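Local structure of putative sulfurtransferase DsrE (Allochromatium vinosum, 2HY5) at residues M1-Q6 and R124-G129; E33-F38 and V116-Q121; F38-G43 and S110-L115. The protein is of uncertain function but could take part in the oxidation of intracellular sulfur, probably as a sulfurtransferase that carries sulfur as a cysteine persulfide. All blocks are in the same frame, centred on the assembly; numbering follows the deposited sequence.

Interaction 1 of 3, residues M1-Q6 and R124-G129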
ATOM      1  N   MET A   1     -21.640  21.280   9.759  1.00 15.90           N
ATOM      2  CA  MET A   1     -21.537  20.977   8.306  1.00 15.79           C
ATOM      3  C   MET A   1     -21.825  19.506   8.032  1.00 12.32           C
ATOM      4  O   MET A   1     -21.934  18.703   8.960  1.00 11.05           O
ATOM      5  CB  MET A   1     -20.139  21.326   7.786  1.00 24.89           C
ATOM      6  CG  MET A   1     -19.782  22.798   7.886  1.00 31.61           C
ATOM      7  SD  MET A   1     -18.281  23.194   6.968  1.00 36.46           S
ATOM      8  CE  MET A   1     -18.981  23.955   5.496  1.00 37.05           C
ATOM      9  N   LYS A   2     -21.952  19.168   6.751  1.00 10.58           N
ATOM     10  CA  LYS A   2     -22.220  17.799   6.317  1.00  9.41           C
ATOM     11  C   LYS A   2     -20.960  17.208   5.682  1.00  9.21           C
ATOM     12  O   LYS A   2     -20.332  17.838   4.833  1.00  8.59           O
ATOM     13  CB  LYS A   2     -23.354  17.777   5.289  1.00 17.80           C
ATOM     14  CG  LYS A   2     -24.647  18.423   5.750  1.00 23.70           C
ATOM     15  CD  LYS A   2     -25.693  18.358   4.644  1.00 27.24           C
ATOM     16  CE  LYS A   2     -27.006  18.994   5.064  1.00 30.11           C
ATOM     17  NZ  LYS A   2     -28.013  18.946   3.966  1.00 32.81           N
ATOM     18  N   PHE A   3     -20.612  15.993   6.094  1.00  7.23           N
ATOM     19  CA  PHE A   3     -19.427  15.298   5.590  1.00  9.51           C
ATOM     20  C   PHE A   3     -19.730  14.060   4.768  1.00 10.44           C
ATOM     21  O   PHE A   3     -20.703  13.353   5.016  1.00 11.84           O
ATOM     22  CB  PHE A   3     -18.550  14.824   6.751  1.00  8.01           C
ATOM     23  CG  PHE A   3     -17.792  15.914   7.435  1.00  8.88           C
ATOM     24  CD1 PHE A   3     -16.605  16.395   6.892  1.00  9.74           C
ATOM     25  CD2 PHE A   3     -18.258  16.454   8.628  1.00 10.68           C
ATOM     26  CE1 PHE A   3     -15.889  17.409   7.533  1.00  9.51           C
ATOM     27  CE2 PHE A   3     -17.552  17.464   9.275  1.00 11.67           C
ATOM     28  CZ  PHE A   3     -16.367  17.942   8.728  1.00 10.78           C
ATOM     29  N   ALA A   4     -18.865  13.807   3.793  1.00  6.52           N
ATOM     30  CA  ALA A   4     -18.944  12.612   2.969  1.00  7.70           C
ATOM     31  C   ALA A   4     -17.579  11.989   3.247  1.00  7.35           C
ATOM     32  O   ALA A   4     -16.553  12.627   3.014  1.00  9.10           O
ATOM     33  CB  ALA A   4     -19.075  12.973   1.496  1.00  9.39           C
ATOM     34  N   LEU A   5     -17.557  10.771   3.781  1.00  7.49           N
ATOM     35  CA  LEU A   5     -16.284  10.114   4.076  1.00  8.02           C
ATOM     36  C   LEU A   5     -16.058   8.940   3.137  1.00  9.08           C
ATOM     37  O   LEU A   5     -16.956   8.138   2.910  1.00  8.59           O
ATOM     38  CB  LEU A   5     -16.255   9.614   5.523  1.00 11.17           C
ATOM     39  CG  LEU A   5     -16.513  10.644   6.626  1.00 12.37           C
ATOM     40  CD1 LEU A   5     -16.323   9.980   7.982  1.00 14.78           C
ATOM     41  CD2 LEU A   5     -15.572  11.830   6.481  1.00 14.26           C
ATOM     42  N   GLN A   6     -14.847   8.849   2.598  1.00  8.84           N
ATOM     43  CA  GLN A   6     -14.483   7.781   1.680  1.00 10.67           C
ATOM     44  C   GLN A   6     -13.319   7.014   2.299  1.00 10.18           C
ATOM     45  O   GLN A   6     -12.342   7.622   2.736  1.00  8.83           O
ATOM     46  CB  GLN A   6     -14.063   8.378   0.332  1.00  9.90           C
ATOM     47  CG  GLN A   6     -13.865   7.353  -0.782  1.00 12.89           C
ATOM     48  CD  GLN A   6     -13.283   7.981  -2.040  1.00 14.63           C
ATOM     49  OE1 GLN A   6     -13.669   9.084  -2.435  1.00 15.29           O
ATOM     50  NE2 GLN A   6     -12.380   7.259  -2.700  1.00 14.55           N
ATOM     51  N   ARG A 124     -18.072  18.828   2.764  1.00  7.45           N
ATOM     52  CA  ARG A 124     -16.683  18.386   2.678  1.00  8.14           C
ATOM     53  C   ARG A 124     -16.578  16.898   2.362  1.00  8.95           C
ATOM     54  O   ARG A 124     -17.368  16.092   2.854  1.00  8.53           O
ATOM     55  CB  ARG A 124     -15.962  18.647   4.002  1.00  7.74           C
ATOM     56  CG  ARG A 124     -15.974  20.096   4.457  1.00  8.43           C
ATOM     57  CD  ARG A 124     -15.065  20.958   3.607  1.00 10.68           C
ATOM     58  NE  ARG A 124     -15.006  22.324   4.120  1.00 10.90           N
ATOM     59  CZ  ARG A 124     -15.909  23.262   3.863  1.00 11.94           C
ATOM     60  NH1 ARG A 124     -16.951  22.995   3.090  1.00 11.63           N
ATOM     61  NH2 ARG A 124     -15.768  24.473   4.386  1.00 12.98           N
ATOM     62  N   LEU A 125     -15.600  16.552   1.531  1.00  9.85           N
ATOM     63  CA  LEU A 125     -15.335  15.163   1.173  1.00  9.52           C
ATOM     64  C   LEU A 125     -13.966  14.845   1.754  1.00 10.53           C
ATOM     65  O   LEU A 125     -12.955  15.410   1.327  1.00 11.66           O
ATOM     66  CB  LEU A 125     -15.296  14.978  -0.345  1.00  8.06           C
ATOM     67  CG  LEU A 125     -14.755  13.627  -0.835  1.00  6.35           C
ATOM     68  CD1 LEU A 125     -15.681  12.485  -0.413  1.00  7.31           C
ATOM     69  CD2 LEU A 125     -14.613  13.679  -2.341  1.00  8.65           C
ATOM     70  N   VAL A 126     -13.937  13.948   2.732  1.00  8.31           N
ATOM     71  CA  VAL A 126     -12.691  13.577   3.384  1.00  7.53           C
ATOM     72  C   VAL A 126     -12.366  12.136   3.026  1.00  8.52           C
ATOM     73  O   VAL A 126     -13.112  11.217   3.369  1.00  8.15           O
ATOM     74  CB  VAL A 126     -12.808  13.738   4.913  1.00  6.71           C
ATOM     75  CG1 VAL A 126     -11.444  13.573   5.562  1.00  6.51           C
ATOM     76  CG2 VAL A 126     -13.382  15.106   5.239  1.00  8.32           C
ATOM     77  N   VAL A 127     -11.247  11.960   2.329  1.00  6.11           N
ATOM     78  CA  VAL A 127     -10.808  10.650   1.863  1.00  6.13           C
ATOM     79  C   VAL A 127      -9.685  10.069   2.710  1.00  5.81           C
ATOM     80  O   VAL A 127      -8.711  10.749   3.031  1.00  5.98           O
ATOM     81  CB  VAL A 127     -10.326  10.729   0.397  1.00 10.23           C
ATOM     82  CG1 VAL A 127      -9.996   9.327  -0.123  1.00  9.73           C
ATOM     83  CG2 VAL A 127     -11.393  11.381  -0.467  1.00 12.08           C
ATOM     84  N   PHE A 128      -9.832   8.800   3.067  1.00  7.15           N
ATOM     85  CA  PHE A 128      -8.838   8.109   3.872  1.00  7.42           C
ATOM     86  C   PHE A 128      -8.325   6.926   3.077  1.00 10.43           C
ATOM     87  O   PHE A 128      -9.092   6.046   2.695  1.00 11.33           O
ATOM     88  CB  PHE A 128      -9.456   7.626   5.187  1.00  6.39           C
ATOM     89  CG  PHE A 128      -9.878   8.742   6.103  1.00  7.11           C
ATOM     90  CD1 PHE A 128     -11.105   9.380   5.929  1.00  8.73           C
ATOM     91  CD2 PHE A 128      -9.031   9.183   7.115  1.00  9.14           C
ATOM     92  CE1 PHE A 128     -11.483  10.446   6.751  1.00  8.12           C
ATOM     93  CE2 PHE A 128      -9.399  10.252   7.947  1.00  9.19           C
ATOM     94  CZ  PHE A 128     -10.627  10.883   7.761  1.00  8.54           C
ATOM     95  N   GLY A 129      -7.024   6.907   2.818  1.00 10.56           N
ATOM     96  CA  GLY A 129      -6.465   5.813   2.050  1.00 12.58           C
ATOM     97  C   GLY A 129      -5.000   5.595   2.342  1.00 15.59           C
ATOM     98  O   GLY A 129      -4.533   5.863   3.448  1.00 14.51           O
TER
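Met1 and Arg124 meet at the outer end of two parallel strands, where the methyl CE of Met1 lies over one face of the guanidinium, 3.3 Å from Arg124 NH1, with Met1 SD above the rim of the same face. A bend at the second torsion of Arg124 (chi2 -72°) lays the guanidinium beside Met1. Its polar end is turned to the DsrH chain, where NE and NH2 are bound by the backbone oxygens of Thr92 and Cys95 of that chain. Cutting Arg124 back to an alanine is likely to cost the two bonds to the DsrH chain and to leave the Met1 thioether without the flat group it rests on.

The solvent side belongs to Lys2, whose extended side chain leads away from strand 124-128; Met1 is exposed too, though it rests on the guanidinium. From there inward the pairing is buried and regular. Five backbone hydrogen bonds alternate between the strands, from Arg124 N to Lys2 O, the longest at 3.2 Å, down to Phe128 N to Gln6 O at 2.8 Å. Each strand gives and takes in turn, the regular pattern of a parallel sheet pair. On one face the Phe3 ring reaches Arg124 CB and, through CD1, Val126 CG2 (3.8 Å), while Leu5 CD2 presses on Val126 CB at 3.7 Å. On the other face Ala4 CB meets Leu125 CD1 (3.9 Å), and the extended Gln6 side chain runs beside Val127, its OE1 3.8 Å from Val127 CG2. That oxygen is buried without a polar partner in the model, whereas Gln6 NE2 is held by Asn8.

Strand 124-128 ends the sheet within this chain. Helix 16-29 packs on Leu5 and Phe128, helix 113-121 on Ala4 and Gln6 across the sheet, and strand 33-39 flanks strand 2-7 on its other side.

Interaction 2 of 3, residues E33-F38 and V116-Q121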
ATOM      1  N   GLU A  33     -22.943  16.547  10.628  1.00  9.23           N
ATOM      2  CA  GLU A  33     -23.635  15.439  10.001  1.00 10.68           C
ATOM      3  C   GLU A  33     -22.707  14.670   9.069  1.00 10.58           C
ATOM      4  O   GLU A  33     -21.917  15.263   8.339  1.00 10.56           O
ATOM      5  CB  GLU A  33     -24.822  15.965   9.198  1.00 21.94           C
ATOM      6  CG  GLU A  33     -25.625  14.891   8.488  1.00 28.28           C
ATOM      7  CD  GLU A  33     -26.709  15.477   7.602  1.00 32.23           C
ATOM      8  OE1 GLU A  33     -27.517  16.286   8.106  1.00 33.18           O
ATOM      9  OE2 GLU A  33     -26.752  15.127   6.400  1.00 34.05           O
ATOM     10  N   ILE A  34     -22.785  13.349   9.115  1.00  9.82           N
ATOM     11  CA  ILE A  34     -22.003  12.524   8.208  1.00 10.83           C
ATOM     12  C   ILE A  34     -23.081  11.988   7.276  1.00 11.13           C
ATOM     13  O   ILE A  34     -23.855  11.101   7.640  1.00 12.39           O
ATOM     14  CB  ILE A  34     -21.282  11.372   8.939  1.00 12.32           C
ATOM     15  CG1 ILE A  34     -20.158  11.949   9.808  1.00 12.30           C
ATOM     16  CG2 ILE A  34     -20.705  10.380   7.923  1.00 13.30           C
ATOM     17  CD1 ILE A  34     -19.341  10.912  10.545  1.00 14.77           C
ATOM     18  N   PHE A  35     -23.150  12.575   6.089  1.00  8.95           N
ATOM     19  CA  PHE A  35     -24.147  12.220   5.093  1.00  9.30           C
ATOM     20  C   PHE A  35     -24.023  10.778   4.619  1.00 10.10           C
ATOM     21  O   PHE A  35     -25.028  10.122   4.344  1.00 10.40           O
ATOM     22  CB  PHE A  35     -24.034  13.170   3.900  1.00 12.15           C
ATOM     23  CG  PHE A  35     -25.079  12.950   2.849  1.00 14.05           C
ATOM     24  CD1 PHE A  35     -26.368  13.444   3.017  1.00 16.59           C
ATOM     25  CD2 PHE A  35     -24.775  12.243   1.693  1.00 14.31           C
ATOM     26  CE1 PHE A  35     -27.342  13.238   2.045  1.00 18.32           C
ATOM     27  CE2 PHE A  35     -25.741  12.029   0.715  1.00 17.48           C
ATOM     28  CZ  PHE A  35     -27.026  12.528   0.889  1.00 18.00           C
ATOM     29  N   ARG A  36     -22.791  10.288   4.524  1.00  8.93           N
ATOM     30  CA  ARG A  36     -22.563   8.924   4.069  1.00  7.70           C
ATOM     31  C   ARG A  36     -21.103   8.526   4.253  1.00  7.63           C
ATOM     32  O   ARG A  36     -20.208   9.360   4.131  1.00  8.44           O
ATOM     33  CB  ARG A  36     -22.949   8.811   2.589  1.00  9.69           C
ATOM     34  CG  ARG A  36     -22.740   7.438   1.934  1.00  8.40           C
ATOM     35  CD  ARG A  36     -23.446   7.406   0.576  1.00 11.16           C
ATOM     36  NE  ARG A  36     -24.883   7.580   0.760  1.00  9.97           N
ATOM     37  CZ  ARG A  36     -25.679   8.287  -0.036  1.00 11.20           C
ATOM     38  NH1 ARG A  36     -25.198   8.905  -1.104  1.00 10.56           N
ATOM     39  NH2 ARG A  36     -26.968   8.396   0.262  1.00 11.54           N
ATOM     40  N   VAL A  37     -20.888   7.258   4.581  1.00  7.92           N
ATOM     41  CA  VAL A  37     -19.552   6.699   4.733  1.00  8.83           C
ATOM     42  C   VAL A  37     -19.494   5.720   3.571  1.00  9.27           C
ATOM     43  O   VAL A  37     -20.256   4.753   3.526  1.00  8.47           O
ATOM     44  CB  VAL A  37     -19.392   5.928   6.060  1.00  9.28           C
ATOM     45  CG1 VAL A  37     -17.966   5.406   6.186  1.00  9.75           C
ATOM     46  CG2 VAL A  37     -19.723   6.831   7.234  1.00 10.18           C
ATOM     47  N   PHE A  38     -18.607   5.986   2.622  1.00  7.71           N
ATOM     48  CA  PHE A  38     -18.502   5.147   1.442  1.00  8.62           C
ATOM     49  C   PHE A  38     -17.203   4.353   1.395  1.00  8.14           C
ATOM     50  O   PHE A  38     -16.118   4.919   1.497  1.00  8.73           O
ATOM     51  CB  PHE A  38     -18.630   6.021   0.191  1.00  7.62           C
ATOM     52  CG  PHE A  38     -18.844   5.244  -1.069  1.00  7.78           C
ATOM     53  CD1 PHE A  38     -17.772   4.677  -1.747  1.00  9.23           C
ATOM     54  CD2 PHE A  38     -20.130   5.050  -1.564  1.00  9.33           C
ATOM     55  CE1 PHE A  38     -17.975   3.925  -2.902  1.00  9.30           C
ATOM     56  CE2 PHE A  38     -20.349   4.301  -2.717  1.00  9.52           C
ATOM     57  CZ  PHE A  38     -19.270   3.735  -3.388  1.00 11.55           C
ATOM     58  N   VAL A 116     -20.462   9.792  -5.497  1.00  7.96           N
ATOM     59  CA  VAL A 116     -20.516  11.081  -6.172  1.00  7.97           C
ATOM     60  C   VAL A 116     -21.684  11.886  -5.616  1.00  9.23           C
ATOM     61  O   VAL A 116     -21.569  13.087  -5.373  1.00  8.98           O
ATOM     62  CB  VAL A 116     -20.692  10.897  -7.692  1.00 10.32           C
ATOM     63  CG1 VAL A 116     -20.785  12.253  -8.375  1.00 10.78           C
ATOM     64  CG2 VAL A 116     -19.516  10.097  -8.249  1.00 10.82           C
ATOM     65  N   GLU A 117     -22.803  11.208  -5.399  1.00  9.04           N
ATOM     66  CA  GLU A 117     -23.994  11.843  -4.862  1.00 11.61           C
ATOM     67  C   GLU A 117     -23.686  12.504  -3.517  1.00 10.29           C
ATOM     68  O   GLU A 117     -24.107  13.635  -3.262  1.00 11.33           O
ATOM     69  CB  GLU A 117     -25.098  10.797  -4.696  1.00 40.43           C
ATOM     70  CG  GLU A 117     -26.471  11.292  -5.093  1.00 49.90           C
ATOM     71  CD  GLU A 117     -27.014  12.323  -4.136  1.00 52.55           C
ATOM     72  OE1 GLU A 117     -27.598  13.322  -4.607  1.00 56.19           O
ATOM     73  OE2 GLU A 117     -26.868  12.129  -2.912  1.00 56.99           O
ATOM     74  N   ALA A 118     -22.942  11.801  -2.666  1.00  8.33           N
ATOM     75  CA  ALA A 118     -22.585  12.321  -1.347  1.00  8.17           C
ATOM     76  C   ALA A 118     -21.646  13.515  -1.457  1.00  9.23           C
ATOM     77  O   ALA A 118     -21.744  14.463  -0.674  1.00  7.68           O
ATOM     78  CB  ALA A 118     -21.938  11.221  -0.496  1.00  6.59           C
ATOM     79  N   ALA A 119     -20.730  13.462  -2.422  1.00  8.68           N
ATOM     80  CA  ALA A 119     -19.784  14.551  -2.641  1.00 10.37           C
ATOM     81  C   ALA A 119     -20.540  15.811  -3.039  1.00 11.64           C
ATOM     82  O   ALA A 119     -20.123  16.927  -2.719  1.00 12.97           O
ATOM     83  CB  ALA A 119     -18.782  14.172  -3.734  1.00  8.07           C
ATOM     84  N   ILE A 120     -21.657  15.632  -3.732  1.00 11.43           N
ATOM     85  CA  ILE A 120     -22.474  16.761  -4.161  1.00 12.73           C
ATOM     86  C   ILE A 120     -23.275  17.341  -2.995  1.00 13.58           C
ATOM     87  O   ILE A 120     -23.361  18.559  -2.836  1.00 14.73           O
ATOM     88  CB  ILE A 120     -23.462  16.343  -5.275  1.00 13.04           C
ATOM     89  CG1 ILE A 120     -22.683  15.932  -6.531  1.00 13.13           C
ATOM     90  CG2 ILE A 120     -24.421  17.482  -5.578  1.00 13.10           C
ATOM     91  CD1 ILE A 120     -23.559  15.470  -7.681  1.00 15.53           C
ATOM     92  N   GLN A 121     -23.847  16.463  -2.178  1.00 12.89           N
ATOM     93  CA  GLN A 121     -24.667  16.889  -1.048  1.00 13.55           C
ATOM     94  C   GLN A 121     -23.890  17.390   0.163  1.00 12.42           C
ATOM     95  O   GLN A 121     -24.344  18.299   0.854  1.00 14.71           O
ATOM     96  CB  GLN A 121     -25.584  15.746  -0.607  1.00 15.76           C
ATOM     97  CG  GLN A 121     -26.552  15.266  -1.680  1.00 21.29           C
ATOM     98  CD  GLN A 121     -27.465  16.371  -2.176  1.00 25.82           C
ATOM     99  OE1 GLN A 121     -28.021  17.133  -1.383  1.00 27.37           O
ATOM    100  NE2 GLN A 121     -27.638  16.453  -3.493  1.00 27.22           N
TER
HETATM  101  O   HOH W   1     -28.092   9.716  -1.875  1.00 25.29           O
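A water joins Arg36 to Glu117 between strand and helix, accepting from Arg36 NH2 at 2.8 Å and donating to Glu117 OE2 at 2.9 Å. The charged atoms themselves stay apart: Arg36 NH1 and Glu117 OE2 are 4.1 Å from each other, beyond a salt bridge. Arg36 has firmer holds, a salt bridge from NE to Asp74 and a hydrogen bond from NH1 to the Gln114 carbonyl oxygen. The setting is a beta-alpha-beta crossover: helix 113-121 leads from strand 108-110 to strand 124-128, the two edges of the sheet within this chain, and its segment 116-121 runs nearly antiparallel to segment 33-38 (160°).

Phe35 carries the apolar part. It has helical backbone angles within the strand, and both it and Arg36 turn toward the helix. With CG anti to the backbone N (chi1 -176°), the ring lies beside Ala118, whose CB sits at the ring edge 3.7 Å from Phe35 CD2. Gln121 CB lies over one face in a CH-pi contact, 3.9 Å from the Phe35 centroid. Farther along the Gln121 chain, NE2 makes a weak bond to Glu117 OE1, one turn back on the helix.

Interaction 3 of 3, residues F38-G43 and S110-L115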
ATOM      1  N   PHE A  38     -18.607   5.986   2.622  1.00  7.71           N
ATOM      2  CA  PHE A  38     -18.502   5.147   1.442  1.00  8.62           C
ATOM      3  C   PHE A  38     -17.203   4.353   1.395  1.00  8.14           C
ATOM      4  O   PHE A  38     -16.118   4.919   1.497  1.00  8.73           O
ATOM      5  CB  PHE A  38     -18.630   6.021   0.191  1.00  7.62           C
ATOM      6  CG  PHE A  38     -18.844   5.244  -1.069  1.00  7.78           C
ATOM      7  CD1 PHE A  38     -17.772   4.677  -1.747  1.00  9.23           C
ATOM      8  CD2 PHE A  38     -20.130   5.050  -1.564  1.00  9.33           C
ATOM      9  CE1 PHE A  38     -17.975   3.925  -2.902  1.00  9.30           C
ATOM     10  CE2 PHE A  38     -20.349   4.301  -2.717  1.00  9.52           C
ATOM     11  CZ  PHE A  38     -19.270   3.735  -3.388  1.00 11.55           C
ATOM     12  N   PHE A  39     -17.328   3.036   1.257  1.00  4.94           N
ATOM     13  CA  PHE A  39     -16.161   2.167   1.194  1.00  6.27           C
ATOM     14  C   PHE A  39     -15.885   1.769  -0.248  1.00  7.14           C
ATOM     15  O   PHE A  39     -16.753   1.221  -0.930  1.00  6.62           O
ATOM     16  CB  PHE A  39     -16.371   0.926   2.066  1.00  6.51           C
ATOM     17  CG  PHE A  39     -16.591   1.241   3.519  1.00  6.89           C
ATOM     18  CD1 PHE A  39     -17.865   1.519   4.001  1.00  6.98           C
ATOM     19  CD2 PHE A  39     -15.520   1.297   4.397  1.00  4.30           C
ATOM     20  CE1 PHE A  39     -18.067   1.842   5.345  1.00  7.31           C
ATOM     21  CE2 PHE A  39     -15.711   1.618   5.739  1.00  7.88           C
ATOM     22  CZ  PHE A  39     -16.986   1.893   6.211  1.00  8.04           C
ATOM     23  N   TYR A  40     -14.669   2.060  -0.706  1.00  4.75           N
ATOM     24  CA  TYR A  40     -14.260   1.768  -2.077  1.00  4.70           C
ATOM     25  C   TYR A  40     -12.924   1.019  -2.076  1.00  5.33           C
ATOM     26  O   TYR A  40     -12.245   0.970  -1.053  1.00  5.18           O
ATOM     27  CB  TYR A  40     -14.137   3.076  -2.867  1.00  5.88           C
ATOM     28  CG  TYR A  40     -14.108   2.893  -4.364  1.00  7.16           C
ATOM     29  CD1 TYR A  40     -14.969   1.989  -4.991  1.00  9.02           C
ATOM     30  CD2 TYR A  40     -13.241   3.639  -5.162  1.00  8.16           C
ATOM     31  CE1 TYR A  40     -14.966   1.831  -6.371  1.00  9.80           C
ATOM     32  CE2 TYR A  40     -13.234   3.489  -6.548  1.00  9.77           C
ATOM     33  CZ  TYR A  40     -14.097   2.584  -7.145  1.00  8.55           C
ATOM     34  OH  TYR A  40     -14.104   2.425  -8.514  1.00  9.62           O
ATOM     35  N   HIS A  41     -12.545   0.454  -3.219  1.00  6.69           N
ATOM     36  CA  HIS A  41     -11.302  -0.322  -3.317  1.00  6.89           C
ATOM     37  C   HIS A  41     -11.348  -1.391  -2.214  1.00  7.65           C
ATOM     38  O   HIS A  41     -12.417  -1.913  -1.904  1.00  7.50           O
ATOM     39  CB  HIS A  41     -10.069   0.571  -3.113  1.00  6.50           C
ATOM     40  CG  HIS A  41      -9.993   1.744  -4.041  1.00  8.26           C
ATOM     41  ND1 HIS A  41      -9.931   1.616  -5.412  1.00 10.97           N
ATOM     42  CD2 HIS A  41      -9.921   3.075  -3.788  1.00 10.58           C
ATOM     43  CE1 HIS A  41      -9.823   2.811  -5.963  1.00 11.56           C
ATOM     44  NE2 HIS A  41      -9.815   3.714  -4.998  1.00 10.04           N
ATOM     45  N   ASP A  42     -10.199  -1.709  -1.622  1.00  5.88           N
ATOM     46  CA  ASP A  42     -10.145  -2.699  -0.542  1.00  8.42           C
ATOM     47  C   ASP A  42     -10.965  -2.242   0.663  1.00  7.54           C
ATOM     48  O   ASP A  42     -11.183  -3.004   1.603  1.00  7.86           O
ATOM     49  CB  ASP A  42      -8.699  -2.947  -0.106  1.00 14.33           C
ATOM     50  CG  ASP A  42      -8.042  -4.082  -0.867  1.00 19.72           C
ATOM     51  OD1 ASP A  42      -8.691  -4.656  -1.770  1.00 21.63           O
ATOM     52  OD2 ASP A  42      -6.872  -4.401  -0.559  1.00 22.13           O
ATOM     53  N   GLY A  43     -11.413  -0.991   0.628  1.00  6.12           N
ATOM     54  CA  GLY A  43     -12.218  -0.464   1.713  1.00  6.18           C
ATOM     55  C   GLY A  43     -13.485  -1.274   1.916  1.00  5.90           C
ATOM     56  O   GLY A  43     -14.020  -1.325   3.022  1.00  5.10           O
ATOM     57  N   SER A 110     -24.163  -0.814  -2.711  1.00 11.60           N
ATOM     58  CA  SER A 110     -24.821   0.025  -3.697  1.00 13.52           C
ATOM     59  C   SER A 110     -23.858   0.524  -4.765  1.00 12.67           C
ATOM     60  O   SER A 110     -22.671   0.200  -4.746  1.00 12.63           O
ATOM     61  CB  SER A 110     -25.493   1.210  -3.007  1.00 16.77           C
ATOM     62  OG  SER A 110     -26.388   1.846  -3.897  1.00 23.97           O
ATOM     63  N   GLY A 111     -24.383   1.319  -5.691  1.00 12.71           N
ATOM     64  CA  GLY A 111     -23.574   1.846  -6.777  1.00 11.10           C
ATOM     65  C   GLY A 111     -22.599   2.950  -6.417  1.00 11.89           C
ATOM     66  O   GLY A 111     -22.756   3.658  -5.419  1.00  9.40           O
ATOM     67  N   LEU A 112     -21.582   3.098  -7.261  1.00 10.13           N
ATOM     68  CA  LEU A 112     -20.552   4.103  -7.073  1.00  9.55           C
ATOM     69  C   LEU A 112     -21.176   5.496  -7.130  1.00  9.22           C
ATOM     70  O   LEU A 112     -20.623   6.463  -6.598  1.00  9.69           O
ATOM     71  CB  LEU A 112     -19.486   3.942  -8.163  1.00 15.15           C
ATOM     72  CG  LEU A 112     -18.099   4.552  -7.955  1.00 16.47           C
ATOM     73  CD1 LEU A 112     -17.549   4.154  -6.596  1.00 16.73           C
ATOM     74  CD2 LEU A 112     -17.169   4.066  -9.071  1.00 16.70           C
ATOM     75  N   GLY A 113     -22.334   5.598  -7.778  1.00  8.99           N
ATOM     76  CA  GLY A 113     -23.015   6.878  -7.866  1.00  8.37           C
ATOM     77  C   GLY A 113     -23.378   7.444  -6.498  1.00  9.35           C
ATOM     78  O   GLY A 113     -23.579   8.653  -6.354  1.00  9.93           O
ATOM     79  N   GLN A 114     -23.469   6.577  -5.492  1.00  7.08           N
ATOM     80  CA  GLN A 114     -23.796   7.018  -4.139  1.00  6.23           C
ATOM     81  C   GLN A 114     -22.638   7.826  -3.557  1.00  6.69           C
ATOM     82  O   GLN A 114     -22.831   8.656  -2.669  1.00  7.05           O
ATOM     83  CB  GLN A 114     -24.095   5.816  -3.233  1.00  8.40           C
ATOM     84  CG  GLN A 114     -25.306   4.990  -3.655  1.00  9.27           C
ATOM     85  CD  GLN A 114     -26.592   5.797  -3.651  1.00 12.70           C
ATOM     86  OE1 GLN A 114     -27.092   6.191  -2.594  1.00 13.04           O
ATOM     87  NE2 GLN A 114     -27.130   6.055  -4.838  1.00 12.49           N
ATOM     88  N   LEU A 115     -21.431   7.580  -4.058  1.00  9.30           N
ATOM     89  CA  LEU A 115     -20.257   8.310  -3.591  1.00  8.82           C
ATOM     90  C   LEU A 115     -20.289   9.717  -4.182  1.00 10.31           C
ATOM     91  O   LEU A 115     -20.157  10.712  -3.470  1.00  8.97           O
ATOM     92  CB  LEU A 115     -18.968   7.607  -4.031  1.00  9.66           C
ATOM     93  CG  LEU A 115     -17.678   8.406  -3.799  1.00  9.32           C
ATOM     94  CD1 LEU A 115     -17.477   8.643  -2.312  1.00  8.60           C
ATOM     95  CD2 LEU A 115     -16.492   7.653  -4.389  1.00 10.39           C
TER
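Leu115 stands at about a right angle to Phe38 and sets its CB squarely over the middle of the ring, 3.6 Å from the Phe38 centroid and only 5° off the normal. The same ring meets the start of the helix and the loop before it with its rim: the Gly111 carbonyl oxygen lies near its plane, 3.7 Å from Phe38 CE2, and Gln114 CB also comes in at the edge. The first torsion of Phe38 (chi1 -167°) turns the ring away from its own N and toward the helix start.

Leu112 works on two rings at once. Its CD1 methyl approaches Phe38 CZ obliquely at 3.7 Å and also lies over one face of Tyr40, off-centre, 3.8 Å from the Tyr40 centroid in a CH-pi contact. Its other methyl, CD2, reaches on to Tyr40 OH at 3.5 Å. That hydroxyl is hydrogen-bonded to the backbone oxygen of Glu24 of the DsrF chain, which ties the far end of the tyrosine to the neighbouring subunit.

Phe38 lies at the end of strand 33-39 and Tyr40 just beyond it. Phe38, packed on Leu115 of helix 113-121, also touches Val76 and Cys78 of the adjacent strand 75-78; Tyr40 touches Cys78, the active-site persulfide cysteine by similarity, and Ala81 of helix 79-85.

All three contacts belong to one parallel sheet and the helix packed on one face of it. Interaction 1 pairs strands 2-7 and 124-128; interactions 2 and 3 are successive parts of the packing of strand 33-39 and its following loop on helix 113-121 and its lead-in, sharing Phe38. The centres of interactions 1 and 2 lie about 7 Å apart, while interaction 3 is centred farther along the sheet. Along the chain, interaction 1 joins the two ends, interaction 2 falls within that span, and interaction 3 lies innermost. The Phe38 N to Leu5 O bond ties the neighbouring strands, and together the contacts bring the end of strand 33-39 and Tyr40 up to Cys78, by similarity the persulfide-forming cysteine.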